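Local atomic coordinates of dihydrodipicolinate synthase (PDB entry 3DZ1), a protein that probably acts as a 4-hydroxy-tetrahydrodipicolinate synthase, a pyruvate-dependent lyase of the DapA family, built on a TIM barrel. Residues L5-A9 and C165-K169; A10-A16 and C43-V48; H170-L176 and L203-E208; E177-R183 and E208-D214; L194-G199 and A213-M217. One frame throughout, in Å; residues are numbered along the deposited sequence.

Contact 1: residues L5-A9 and C165-K169; sequences LTPEA and CVMLK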
# COMPACT_ATOMS: atom_id res chain seq x y z
N LEU A 5 11.10 32.86 -5.68
CA LEU A 5 9.69 32.53 -5.83
C LEU A 5 8.94 33.16 -4.66
O LEU A 5 9.42 33.15 -3.52
CB LEU A 5 9.50 31.01 -5.81
CG LEU A 5 8.16 30.42 -6.27
CD1 LEU A 5 7.96 30.69 -7.76
CD2 LEU A 5 8.16 28.92 -6.02
N THR A 6 7.76 33.70 -4.93
CA THR A 6 6.95 34.34 -3.89
C THR A 6 5.55 33.74 -3.86
O THR A 6 5.16 33.00 -4.77
CB THR A 6 6.79 35.84 -4.15
OG1 THR A 6 5.95 36.03 -5.30
CG2 THR A 6 8.14 36.50 -4.39
N PRO A 7 4.77 34.05 -2.81
CA PRO A 7 3.40 33.54 -2.70
C PRO A 7 2.50 34.14 -3.77
O PRO A 7 1.37 33.68 -3.97
CB PRO A 7 2.99 33.98 -1.29
CG PRO A 7 4.30 33.99 -0.55
CD PRO A 7 5.21 34.66 -1.55
N GLU A 8 2.99 35.17 -4.44
CA GLU A 8 2.21 35.82 -5.49
C GLU A 8 2.42 35.20 -6.86
O GLU A 8 1.84 35.66 -7.85
CB GLU A 8 2.53 37.32 -5.56
CG GLU A 8 2.06 38.12 -4.34
CD GLU A 8 2.87 37.83 -3.08
OE1 GLU A 8 4.11 37.94 -3.13
OE2 GLU A 8 2.26 37.51 -2.03
N ALA A 9 3.24 34.15 -6.93
CA ALA A 9 3.48 33.47 -8.20
C ALA A 9 2.14 33.03 -8.79
O ALA A 9 1.27 32.54 -8.07
CB ALA A 9 4.38 32.26 -7.98
N CYS A 165 7.82 28.41 2.88
CA CYS A 165 7.01 27.64 1.94
C CYS A 165 6.11 28.70 1.30
O CYS A 165 5.28 29.30 1.98
CB CYS A 165 6.15 26.59 2.63
SG CYS A 165 5.13 25.67 1.43
N VAL A 166 6.29 28.94 0.01
CA VAL A 166 5.52 29.97 -0.68
C VAL A 166 4.47 29.46 -1.64
O VAL A 166 3.65 30.23 -2.14
CB VAL A 166 6.46 30.91 -1.48
CG1 VAL A 166 7.43 31.62 -0.54
CG2 VAL A 166 7.23 30.11 -2.53
N MSE A 167 4.46 28.16 -1.90
CA MSE A 167 3.51 27.62 -2.86
C MSE A 167 3.11 26.18 -2.62
O MSE A 167 3.87 25.39 -2.06
CB MSE A 167 4.12 27.74 -4.27
CG MSE A 167 3.27 27.17 -5.40
SE MSE A 167 4.31 27.00 -7.04
CE MSE A 167 4.38 28.88 -7.53
N LEU A 168 1.90 25.86 -3.05
CA LEU A 168 1.39 24.51 -2.97
C LEU A 168 1.16 24.07 -4.41
O LEU A 168 0.53 24.80 -5.18
CB LEU A 168 0.05 24.46 -2.23
CG LEU A 168 -0.74 23.15 -2.42
CD1 LEU A 168 -0.06 22.02 -1.66
CD2 LEU A 168 -2.18 23.32 -1.92
N LYS A 169 1.72 22.92 -4.78
CA LYS A 169 1.46 22.40 -6.11
C LYS A 169 0.30 21.47 -5.82
O LYS A 169 0.49 20.37 -5.30
CB LYS A 169 2.62 21.58 -6.68
CG LYS A 169 2.31 21.12 -8.11
CD LYS A 169 3.24 20.03 -8.60
CE LYS A 169 2.84 19.61 -10.01
NZ LYS A 169 3.60 18.44 -10.50
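The N-terminal end of a TIM barrel is plugged here, where the L5-A9 segment leading into strand 11-15 packs through L5, P7 and A9 on V166 and M167 of strand 165-170. V166 sits at the centre of the contact. Its CG2 meets L5 CD2 at 3.8 Å, while its CG1 and CB face the ring of P7, with P7 CG 3.9 Å from V166 CB. L5 reaches inward because its CG stands opposite the backbone N (chi1 -166°), and its two methyls are shared: CD2 goes chiefly to V166, whereas CD1 lies 4.0 Å from CE of M167, a selenomethionine, whose chain crosses that of L5 at about a right angle. The M167 chain runs out extended and bends only at its last torsion (chi3 -75°), which carries CE to A9 CB; at 3.4 Å this methyl pair is tighter than ordinary van der Waals contact. The polar contribution is slight: P7 CA approaches V166 O at 3.4 Å in a CA-H...O contact. The segment itself is folded by a type I turn from T6 to A9, in which A9 N bonds to T6 O, and by an ST turn in which T6 OG1 accepts from E8 N at 3.2 Å. Beyond the pair, V166 and M167 are hydrogen-bonded through their backbones to strand 137-141, V166 also bonds to S195 of strand 195-198, and L5 touches F13 of strand 11-15.

Contact 2: residues A10-A16 and C43-V48; sequences AGTFAIA and CEGVTV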
# COMPACT_ATOMS: atom_id res chain seq x y z
N ALA A 10 1.98 33.22 -10.09
CA ALA A 10 0.73 32.86 -10.75
C ALA A 10 0.97 32.56 -12.23
O ALA A 10 2.11 32.58 -12.70
CB ALA A 10 -0.28 33.99 -10.61
N GLY A 11 -0.11 32.30 -12.96
CA GLY A 11 0.03 32.03 -14.37
C GLY A 11 0.29 30.57 -14.69
O GLY A 11 -0.25 29.68 -14.04
N THR A 12 1.12 30.32 -15.69
CA THR A 12 1.41 28.95 -16.09
C THR A 12 2.88 28.59 -15.95
O THR A 12 3.75 29.26 -16.51
CB THR A 12 0.97 28.72 -17.55
OG1 THR A 12 -0.42 29.04 -17.70
CG2 THR A 12 1.20 27.26 -17.96
N PHE A 13 3.16 27.55 -15.17
CA PHE A 13 4.52 27.06 -15.00
C PHE A 13 4.61 25.74 -15.75
O PHE A 13 3.86 24.81 -15.46
CB PHE A 13 4.85 26.82 -13.52
CG PHE A 13 5.34 28.05 -12.80
CD1 PHE A 13 4.52 29.16 -12.66
CD2 PHE A 13 6.61 28.08 -12.25
CE1 PHE A 13 4.96 30.30 -11.98
CE2 PHE A 13 7.07 29.21 -11.57
CZ PHE A 13 6.24 30.32 -11.43
N ALA A 14 5.52 25.64 -16.70
CA ALA A 14 5.65 24.40 -17.47
C ALA A 14 6.56 23.40 -16.76
O ALA A 14 7.63 23.75 -16.28
CB ALA A 14 6.19 24.71 -18.86
N ILE A 15 6.13 22.14 -16.69
CA ILE A 15 6.96 21.10 -16.08
C ILE A 15 7.75 20.52 -17.24
O ILE A 15 7.20 19.87 -18.13
CB ILE A 15 6.12 19.99 -15.43
CG1 ILE A 15 5.18 20.59 -14.38
CG2 ILE A 15 7.05 18.96 -14.79
CD1 ILE A 15 4.25 19.59 -13.73
N ALA A 16 9.06 20.77 -17.23
CA ALA A 16 9.93 20.32 -18.30
C ALA A 16 10.47 18.91 -18.21
O ALA A 16 10.98 18.47 -17.18
CB ALA A 16 11.10 21.29 -18.43
N CYS A 43 4.70 31.48 -20.58
CA CYS A 43 4.85 30.77 -19.31
C CYS A 43 5.59 31.68 -18.32
O CYS A 43 6.51 32.39 -18.70
CB CYS A 43 5.65 29.48 -19.51
SG CYS A 43 4.75 28.17 -20.37
N GLU A 44 5.17 31.65 -17.05
CA GLU A 44 5.79 32.47 -16.02
C GLU A 44 6.97 31.74 -15.39
O GLU A 44 7.85 32.36 -14.78
CB GLU A 44 4.78 32.83 -14.94
CG GLU A 44 5.38 33.61 -13.77
CD GLU A 44 4.35 34.37 -12.95
OE1 GLU A 44 3.59 35.16 -13.56
OE2 GLU A 44 4.32 34.20 -11.71
N GLY A 45 7.00 30.42 -15.52
CA GLY A 45 8.08 29.67 -14.93
C GLY A 45 8.22 28.27 -15.48
O GLY A 45 7.42 27.83 -16.31
N VAL A 46 9.24 27.57 -15.01
CA VAL A 46 9.51 26.21 -15.45
C VAL A 46 9.95 25.38 -14.25
O VAL A 46 10.73 25.85 -13.43
CB VAL A 46 10.63 26.18 -16.52
CG1 VAL A 46 10.79 24.78 -17.09
CG2 VAL A 46 10.33 27.18 -17.64
N THR A 47 9.43 24.16 -14.15
CA THR A 47 9.81 23.26 -13.07
C THR A 47 10.64 22.17 -13.72
O THR A 47 10.25 21.61 -14.75
CB THR A 47 8.56 22.68 -12.38
OG1 THR A 47 7.81 23.76 -11.79
CG2 THR A 47 8.96 21.70 -11.27
N VAL A 48 11.80 21.87 -13.14
CA VAL A 48 12.69 20.87 -13.72
C VAL A 48 13.05 19.72 -12.78
O VAL A 48 12.86 19.80 -11.57
CB VAL A 48 14.00 21.53 -14.21
CG1 VAL A 48 13.69 22.58 -15.25
CG2 VAL A 48 14.75 22.15 -13.05
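F13, A14 and I15 pair in parallel with G45, V46 and T47, joining the first two strands of the TIM barrel, which with helix 28-40 form a beta-alpha-beta unit; the strand axes diverge by 29°. The backbone ladder comprises A14 N to G45 O, T47 N to A14 O (2.8 Å) and A16 N to T47 O (2.9 Å). Just before the ladder, E44 N bonds to T12 O at 2.8 Å.

At the N-terminal end of the pair the extended E44 side chain returns to A10, and its OE2 accepts from A10 N at 3.0 Å; the carboxylate is modelled too close to A10 O, so its exact placement is doubtful.

Apolar contacts on the A14 and V46 face are light: A14 CB meets C43 SG, and A16 CB meets V46 CG1 at 3.8 Å.

The aromatic contact rests on a glycine. A side chain on G45 would run into F13 CE2. With F13 CG beside its backbone N (chi1 -86°), the ring lies over the G45 backbone, and G45 CA stands 3.7 Å from the F13 ring centroid, 21° off its normal, in a CH-pi contact.

Contact 3: residues H170-L176 and L203-E208; sequences HEDWPGL and LFLDFE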
# COMPACT_ATOMS: atom_id res chain seq x y z
N HIS A 170 -0.90 21.95 -6.12
CA HIS A 170 -2.14 21.23 -5.86
C HIS A 170 -2.45 20.13 -6.88
O HIS A 170 -2.78 20.41 -8.03
CB HIS A 170 -3.28 22.24 -5.81
CG HIS A 170 -4.64 21.63 -5.64
ND1 HIS A 170 -5.13 21.23 -4.41
CD2 HIS A 170 -5.61 21.34 -6.54
CE1 HIS A 170 -6.34 20.72 -4.56
NE2 HIS A 170 -6.65 20.78 -5.84
N GLU A 171 -2.35 18.88 -6.44
CA GLU A 171 -2.63 17.75 -7.32
C GLU A 171 -3.59 16.74 -6.69
O GLU A 171 -3.73 15.61 -7.18
CB GLU A 171 -1.32 17.07 -7.72
CG GLU A 171 -0.34 18.01 -8.41
CD GLU A 171 0.75 17.27 -9.17
OE1 GLU A 171 1.83 17.01 -8.60
OE2 GLU A 171 0.50 16.95 -10.35
N ASP A 172 -4.25 17.12 -5.60
CA ASP A 172 -5.19 16.21 -4.95
C ASP A 172 -6.33 15.91 -5.91
O ASP A 172 -6.71 16.76 -6.73
CB ASP A 172 -5.73 16.81 -3.65
CG ASP A 172 -6.30 15.76 -2.72
OD1 ASP A 172 -6.31 14.57 -3.12
OD2 ASP A 172 -6.72 16.10 -1.60
N TRP A 173 -6.89 14.72 -5.78
CA TRP A 173 -7.96 14.28 -6.67
C TRP A 173 -8.86 13.28 -5.94
O TRP A 173 -8.46 12.13 -5.71
CB TRP A 173 -7.32 13.62 -7.90
CG TRP A 173 -8.26 12.96 -8.87
CD1 TRP A 173 -9.11 13.58 -9.74
CD2 TRP A 173 -8.43 11.56 -9.06
NE1 TRP A 173 -9.79 12.63 -10.48
CE2 TRP A 173 -9.39 11.39 -10.08
CE3 TRP A 173 -7.86 10.42 -8.47
CZ2 TRP A 173 -9.80 10.12 -10.52
CZ3 TRP A 173 -8.26 9.16 -8.91
CH2 TRP A 173 -9.23 9.02 -9.93
N PRO A 174 -10.08 13.69 -5.56
CA PRO A 174 -10.70 15.01 -5.76
C PRO A 174 -10.04 16.10 -4.91
O PRO A 174 -9.75 15.88 -3.74
CB PRO A 174 -12.16 14.79 -5.35
CG PRO A 174 -12.35 13.29 -5.49
CD PRO A 174 -11.04 12.76 -4.96
N GLY A 175 -9.84 17.28 -5.50
CA GLY A 175 -9.22 18.35 -4.75
C GLY A 175 -9.85 19.73 -4.88
O GLY A 175 -9.30 20.70 -4.38
N LEU A 176 -11.00 19.82 -5.55
CA LEU A 176 -11.62 21.14 -5.71
C LEU A 176 -11.97 21.78 -4.37
O LEU A 176 -11.71 22.97 -4.16
CB LEU A 176 -12.86 21.04 -6.60
CG LEU A 176 -12.59 20.69 -8.07
CD1 LEU A 176 -13.90 20.66 -8.85
CD2 LEU A 176 -11.64 21.73 -8.68
N LEU A 203 -6.26 17.82 -15.32
CA LEU A 203 -7.57 17.19 -15.45
C LEU A 203 -8.72 18.06 -14.94
O LEU A 203 -9.83 17.97 -15.47
CB LEU A 203 -7.56 15.84 -14.74
CG LEU A 203 -8.63 14.81 -15.12
CD1 LEU A 203 -8.43 14.38 -16.57
CD2 LEU A 203 -8.53 13.60 -14.20
N PHE A 204 -8.47 18.88 -13.93
CA PHE A 204 -9.52 19.75 -13.39
C PHE A 204 -9.18 21.24 -13.42
O PHE A 204 -9.78 22.03 -12.69
CB PHE A 204 -9.86 19.35 -11.95
CG PHE A 204 -10.73 18.13 -11.86
CD1 PHE A 204 -10.20 16.86 -12.04
CD2 PHE A 204 -12.10 18.26 -11.65
CE1 PHE A 204 -11.02 15.73 -12.03
CE2 PHE A 204 -12.93 17.15 -11.64
CZ PHE A 204 -12.38 15.88 -11.83
N LEU A 205 -8.25 21.63 -14.28
CA LEU A 205 -7.84 23.03 -14.36
C LEU A 205 -8.99 24.01 -14.57
O LEU A 205 -8.98 25.12 -14.02
CB LEU A 205 -6.81 23.22 -15.47
CG LEU A 205 -6.19 24.63 -15.51
CD1 LEU A 205 -5.52 24.93 -14.18
CD2 LEU A 205 -5.20 24.72 -16.65
N ASP A 206 -9.98 23.62 -15.36
CA ASP A 206 -11.10 24.50 -15.63
C ASP A 206 -11.80 24.95 -14.35
O ASP A 206 -12.03 26.15 -14.16
CB ASP A 206 -12.09 23.83 -16.60
CG ASP A 206 -12.64 22.51 -16.09
OD1 ASP A 206 -11.98 21.83 -15.29
OD2 ASP A 206 -13.75 22.14 -16.53
N PHE A 207 -12.11 24.01 -13.47
CA PHE A 207 -12.78 24.36 -12.23
C PHE A 207 -11.82 24.80 -11.14
O PHE A 207 -12.19 25.56 -10.24
CB PHE A 207 -13.65 23.19 -11.76
CG PHE A 207 -14.89 22.99 -12.59
CD1 PHE A 207 -15.89 23.96 -12.61
CD2 PHE A 207 -15.05 21.85 -13.37
CE1 PHE A 207 -17.03 23.80 -13.39
CE2 PHE A 207 -16.19 21.68 -14.16
CZ PHE A 207 -17.18 22.66 -14.17
N GLU A 208 -10.57 24.34 -11.21
CA GLU A 208 -9.59 24.73 -10.21
C GLU A 208 -9.37 26.24 -10.26
O GLU A 208 -9.19 26.88 -9.22
CB GLU A 208 -8.28 23.99 -10.43
CG GLU A 208 -8.32 22.55 -9.94
CD GLU A 208 -7.22 21.69 -10.52
OE1 GLU A 208 -6.95 20.61 -9.94
OE2 GLU A 208 -6.62 22.09 -11.54
O HOH W 1 -8.57 19.90 -7.93
O HOH W 2 -5.45 18.57 -8.61
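W173 meets F204 with the edge of its indole: F204 CE1 lies near the indole plane, 3.7 Å from both W173 CD1 and W173 NE1. The planes of the pyrrole ring and the phenyl ring stand 54° apart, an oblique arrangement. W173 CG lies opposite the backbone N (chi1 173°), a setting that swings the pyrrole edge toward the helix start, where L203 CD2 also approaches W173 NE1 at 4.0 Å. Without the indole, as with an alanine here, F204 CE1 and L203 CD2 would probably lose their partner and a gap would open beside them.

L176 fills the next position with its two branches spread apart. CD1 touches F207 CB at 3.9 Å and also reaches F204 CD2, while CD2 crosses the E208 side chain at about a right angle, 3.6 Å from CG. These residues belong to the C-terminal rim of the TIM barrel: the loop after strand 165-170 meets the start of helix 205-211, F204 being the N-cap residue of that helix and G175 that of helix 176-188. On the second subunit, R253 forms a cation-pi contact with F204 and Y254 meets F207 edge-to-face.

The polar side is carried by E208, whose extended chain places OE1 at the edge of the H170 ring, with the carboxylate turned 76° from the ring plane. H170 CD2 and E208 OE1 are 3.7 Å apart, and one water links the two groups, donating to E208 OE1 at 2.7 Å and lying 3.0 Å from H170 NE2.

Contact 4: residues E177-R183 and E208-D214; sequences EKITTLR and EMERGAD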
# COMPACT_ATOMS: atom_id res chain seq x y z
N GLU A 177 -12.55 21.01 -3.45
CA GLU A 177 -12.93 21.56 -2.15
C GLU A 177 -11.72 22.00 -1.32
O GLU A 177 -11.81 22.92 -0.52
CB GLU A 177 -13.77 20.56 -1.36
CG GLU A 177 -15.10 20.16 -2.00
CD GLU A 177 -16.00 21.35 -2.35
OE1 GLU A 177 -15.92 22.40 -1.67
OE2 GLU A 177 -16.80 21.22 -3.30
N LYS A 178 -10.58 21.33 -1.52
CA LYS A 178 -9.37 21.68 -0.79
C LYS A 178 -8.95 23.11 -1.11
O LYS A 178 -8.51 23.85 -0.24
CB LYS A 178 -8.24 20.69 -1.13
CG LYS A 178 -6.87 21.10 -0.60
CD LYS A 178 -5.84 19.99 -0.80
CE LYS A 178 -6.01 18.88 0.23
NZ LYS A 178 -5.06 17.75 -0.00
N ILE A 179 -9.07 23.50 -2.38
CA ILE A 179 -8.69 24.84 -2.77
C ILE A 179 -9.59 25.83 -2.03
O ILE A 179 -9.11 26.78 -1.42
CB ILE A 179 -8.83 25.05 -4.28
CG1 ILE A 179 -7.89 24.08 -5.02
CG2 ILE A 179 -8.50 26.50 -4.65
CD1 ILE A 179 -7.96 24.19 -6.53
N THR A 180 -10.90 25.60 -2.09
CA THR A 180 -11.85 26.47 -1.43
C THR A 180 -11.56 26.59 0.07
O THR A 180 -11.57 27.68 0.62
CB THR A 180 -13.29 25.95 -1.62
OG1 THR A 180 -13.62 26.00 -3.02
CG2 THR A 180 -14.29 26.79 -0.83
N THR A 181 -11.29 25.45 0.72
CA THR A 181 -10.99 25.44 2.15
C THR A 181 -9.74 26.27 2.47
O THR A 181 -9.75 27.08 3.41
CB THR A 181 -10.80 24.00 2.66
OG1 THR A 181 -12.02 23.27 2.49
CG2 THR A 181 -10.42 24.00 4.14
N LEU A 182 -8.68 26.06 1.70
CA LEU A 182 -7.44 26.81 1.91
C LEU A 182 -7.65 28.31 1.71
O LEU A 182 -7.13 29.13 2.48
CB LEU A 182 -6.34 26.30 0.97
CG LEU A 182 -5.81 24.89 1.27
CD1 LEU A 182 -4.87 24.44 0.18
CD2 LEU A 182 -5.11 24.87 2.63
N ARG A 183 -8.40 28.69 0.68
CA ARG A 183 -8.66 30.11 0.46
C ARG A 183 -9.45 30.67 1.64
O ARG A 183 -9.31 31.84 2.01
CB ARG A 183 -9.42 30.33 -0.85
CG ARG A 183 -8.59 30.06 -2.10
CD ARG A 183 -7.28 30.86 -2.09
NE ARG A 183 -6.53 30.71 -3.34
CZ ARG A 183 -5.22 30.91 -3.46
NH1 ARG A 183 -4.50 31.29 -2.40
NH2 ARG A 183 -4.61 30.74 -4.63
N GLU A 208 -10.57 24.34 -11.21
CA GLU A 208 -9.59 24.73 -10.21
C GLU A 208 -9.37 26.24 -10.26
O GLU A 208 -9.19 26.88 -9.22
CB GLU A 208 -8.28 23.99 -10.43
CG GLU A 208 -8.32 22.55 -9.94
CD GLU A 208 -7.22 21.69 -10.52
OE1 GLU A 208 -6.95 20.61 -9.94
OE2 GLU A 208 -6.62 22.09 -11.54
N MSE A 209 -9.41 26.81 -11.46
CA MSE A 209 -9.23 28.25 -11.60
C MSE A 209 -10.43 28.96 -10.96
O MSE A 209 -10.27 29.98 -10.29
CB MSE A 209 -9.12 28.65 -13.07
CG MSE A 209 -7.83 28.20 -13.75
SE MSE A 209 -6.19 28.63 -12.78
CE MSE A 209 -6.38 30.57 -12.71
N GLU A 210 -11.62 28.40 -11.16
CA GLU A 210 -12.83 29.00 -10.58
C GLU A 210 -12.80 28.96 -9.05
O GLU A 210 -13.30 29.87 -8.39
CB GLU A 210 -14.08 28.28 -11.11
CG GLU A 210 -14.21 28.33 -12.63
CD GLU A 210 -15.52 27.76 -13.14
OE1 GLU A 210 -16.31 27.24 -12.32
OE2 GLU A 210 -15.76 27.84 -14.36
N ARG A 211 -12.21 27.90 -8.50
CA ARG A 211 -12.12 27.77 -7.05
C ARG A 211 -11.16 28.78 -6.43
O ARG A 211 -11.23 29.06 -5.23
CB ARG A 211 -11.67 26.36 -6.66
CG ARG A 211 -12.67 25.28 -7.01
CD ARG A 211 -14.00 25.52 -6.33
NE ARG A 211 -14.94 24.42 -6.57
CZ ARG A 211 -15.47 23.68 -5.61
NH1 ARG A 211 -15.17 23.92 -4.34
NH2 ARG A 211 -16.31 22.70 -5.91
N GLY A 212 -10.26 29.31 -7.24
CA GLY A 212 -9.32 30.29 -6.71
C GLY A 212 -7.85 29.98 -6.88
O GLY A 212 -7.01 30.66 -6.28
N ALA A 213 -7.52 28.97 -7.67
CA ALA A 213 -6.11 28.64 -7.90
C ALA A 213 -5.48 29.83 -8.62
O ALA A 213 -6.18 30.58 -9.31
CB ALA A 213 -5.99 27.38 -8.74
N ASP A 214 -4.17 30.00 -8.47
CA ASP A 214 -3.47 31.11 -9.11
C ASP A 214 -3.04 30.77 -10.53
O ASP A 214 -2.75 31.66 -11.33
CB ASP A 214 -2.23 31.49 -8.30
CG ASP A 214 -2.58 32.11 -6.98
OD1 ASP A 214 -3.27 33.16 -6.99
OD2 ASP A 214 -2.18 31.56 -5.94
O HOH W 3 -13.32 28.49 -3.69
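I179 forms the packed part of the contact, its CG2 lying 3.8 Å from R211 CB and its CD1 3.8 Å from E208 CG. Beside it, R183 bends at chi2 (-54°) so that its guanidinium faces the helix end edge-on. NE and NH2 both donate to G212 O, NH2 at 2.9 Å, reaching it from the same face of its plane; NH2 also forms a salt bridge with D214 OD2, its hydrogen bond weak in angle, and NH1 bonds to Q186 OE1. G212, with positive phi, closes a Schellman motif, where A213 N returns to E208 O.

The opposing side, around exposed T180, is polar and partly watered. R211 holds E177 end-on, NH2 to OE2 at 3.0 Å and NH1 to OE1 at 3.2 Å, both from above the carboxylate plane, while NH1 also donates to T180 OG1 at 2.9 Å. One water joins T180 OG1 to R211 O. Were R211 a methionine, E177 would probably lose its positive mate, as would E294 of the second subunit. T288 of that subunit hydrogen-bonds E177 OE2 too.

Helices 176-188 and 205-211, neighbours on the outside of the TIM barrel, thus meet over strand 195-198: R183 touches I196, while A213 and E208 touch C198.

Contact 5: residues L194-G199 and A213-M217; sequences LSILCG and ADGAM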
# COMPACT_ATOMS: atom_id res chain seq x y z
N LEU A 194 -0.24 32.41 -0.04
CA LEU A 194 0.25 31.14 -0.57
C LEU A 194 -0.19 30.96 -2.01
O LEU A 194 -1.37 31.06 -2.32
CB LEU A 194 -0.30 29.98 0.27
CG LEU A 194 0.09 28.55 -0.16
CD1 LEU A 194 1.56 28.31 0.15
CD2 LEU A 194 -0.77 27.54 0.58
N SER A 195 0.77 30.70 -2.89
CA SER A 195 0.45 30.49 -4.29
C SER A 195 -0.05 29.06 -4.45
O SER A 195 0.47 28.13 -3.82
CB SER A 195 1.69 30.71 -5.17
OG SER A 195 1.42 30.41 -6.54
N ILE A 196 -1.08 28.89 -5.27
CA ILE A 196 -1.61 27.57 -5.52
C ILE A 196 -1.64 27.32 -7.02
O ILE A 196 -2.42 27.93 -7.75
CB ILE A 196 -3.04 27.40 -4.95
CG1 ILE A 196 -3.02 27.54 -3.42
CG2 ILE A 196 -3.59 26.02 -5.33
CD1 ILE A 196 -4.40 27.34 -2.75
N LEU A 197 -0.74 26.46 -7.49
CA LEU A 197 -0.68 26.11 -8.90
C LEU A 197 -1.12 24.66 -8.96
O LEU A 197 -0.68 23.83 -8.15
CB LEU A 197 0.73 26.26 -9.46
CG LEU A 197 1.31 27.68 -9.45
CD1 LEU A 197 2.57 27.70 -10.30
CD2 LEU A 197 0.29 28.68 -10.01
N CYS A 198 -1.99 24.35 -9.91
CA CYS A 198 -2.54 23.01 -10.01
C CYS A 198 -1.89 22.06 -10.99
O CYS A 198 -1.37 22.46 -12.04
CB CYS A 198 -4.03 23.11 -10.28
SG CYS A 198 -4.87 24.09 -9.01
N GLY A 199 -1.95 20.78 -10.63
CA GLY A 199 -1.37 19.74 -11.46
C GLY A 199 -2.33 18.62 -11.79
O GLY A 199 -3.43 18.85 -12.29
N ALA A 213 -7.52 28.97 -7.67
CA ALA A 213 -6.11 28.64 -7.90
C ALA A 213 -5.48 29.83 -8.62
O ALA A 213 -6.18 30.58 -9.31
CB ALA A 213 -5.99 27.38 -8.74
N ASP A 214 -4.17 30.00 -8.47
CA ASP A 214 -3.47 31.11 -9.11
C ASP A 214 -3.04 30.77 -10.53
O ASP A 214 -2.75 31.66 -11.33
CB ASP A 214 -2.23 31.49 -8.30
CG ASP A 214 -2.58 32.11 -6.98
OD1 ASP A 214 -3.27 33.16 -6.99
OD2 ASP A 214 -2.18 31.56 -5.94
N GLY A 215 -3.01 29.48 -10.84
CA GLY A 215 -2.61 29.07 -12.16
C GLY A 215 -2.33 27.58 -12.24
O GLY A 215 -2.84 26.79 -11.43
N ALA A 216 -1.51 27.20 -13.21
CA ALA A 216 -1.19 25.80 -13.42
C ALA A 216 0.30 25.51 -13.51
O ALA A 216 1.08 26.33 -13.99
CB ALA A 216 -1.87 25.32 -14.70
N MSE A 217 0.68 24.33 -13.02
CA MSE A 217 2.05 23.86 -13.13
C MSE A 217 1.76 22.60 -13.92
O MSE A 217 1.39 21.57 -13.35
CB MSE A 217 2.67 23.52 -11.78
CG MSE A 217 4.16 23.21 -11.93
SE MSE A 217 5.07 22.82 -10.27
CE MSE A 217 5.05 24.59 -9.52
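L197 packs its side chain over G215 and toward M217, a selenomethionine whose position is predicted to bind pyruvate. L197 CD2 lies 3.5 Å from G215 N, close enough that a side chain on G215 would be tight against it, while CD1 reaches M217 CE at 4.1 Å. The two side chains cross at about a right angle: M217 runs out extended, with its CG opposite the backbone N, and bends at chi3 (-71°). On the other face of the sheet C198 SG, held beside its own backbone N (chi1 -56°), comes 3.5 Å from A213 CB, which I196 CG2 also approaches at a looser distance.

The strands concerned, 195-198 and 215-218, are the seventh and eighth of the TIM barrel, joined through helix 205-211 in a beta-alpha-beta unit. Their short axes come within 4.0 Å at an angle of 60°. Two parallel pairs, L197 with G215 and C198 with A216, are linked by C198 N to G215 O (3.0 Å) and M217 N to C198 O (2.9 Å), both donors tilted out of the carbonyl plane, and L197 CA adds a CA-H...O contact to G215 O.

Toward the start of the strands D214 continues the pattern with its backbone and its carboxylate. D214 N donates to I196 O at 2.8 Å in the carbonyl plane, and in return D214 OD2 accepts from I196 N at 3.0 Å through its anti lone pair. That oxygen also holds R183 in a salt bridge, while S195 OG is hydrogen-bonded to A9 O.

Overall arrangement
Contacts 2 and 5 are in the barrel wall and contact 1 packs a loop on its N-terminal end, all three buried. Contact 3 is buried too, at the C-terminal rim and against the second subunit, which contact 4, the partly exposed one, also touches. Contacts 2 and 5 are parallel strand pairs, and strands 11-15 and 215-218 join them to close the sheet, through F13 N to A216 O and G11 O to A216 N. Contact 1, by contrast, has no hydrogen bond across its segments, yet it borders contact 5 through A9 O and S195 OG. Contacts 3 and 4 share E208 and helix 205-211, the former aromatic and water-linked, the latter dominated by arginine salt bridges. A213 and D214 tie contact 4 to contact 5.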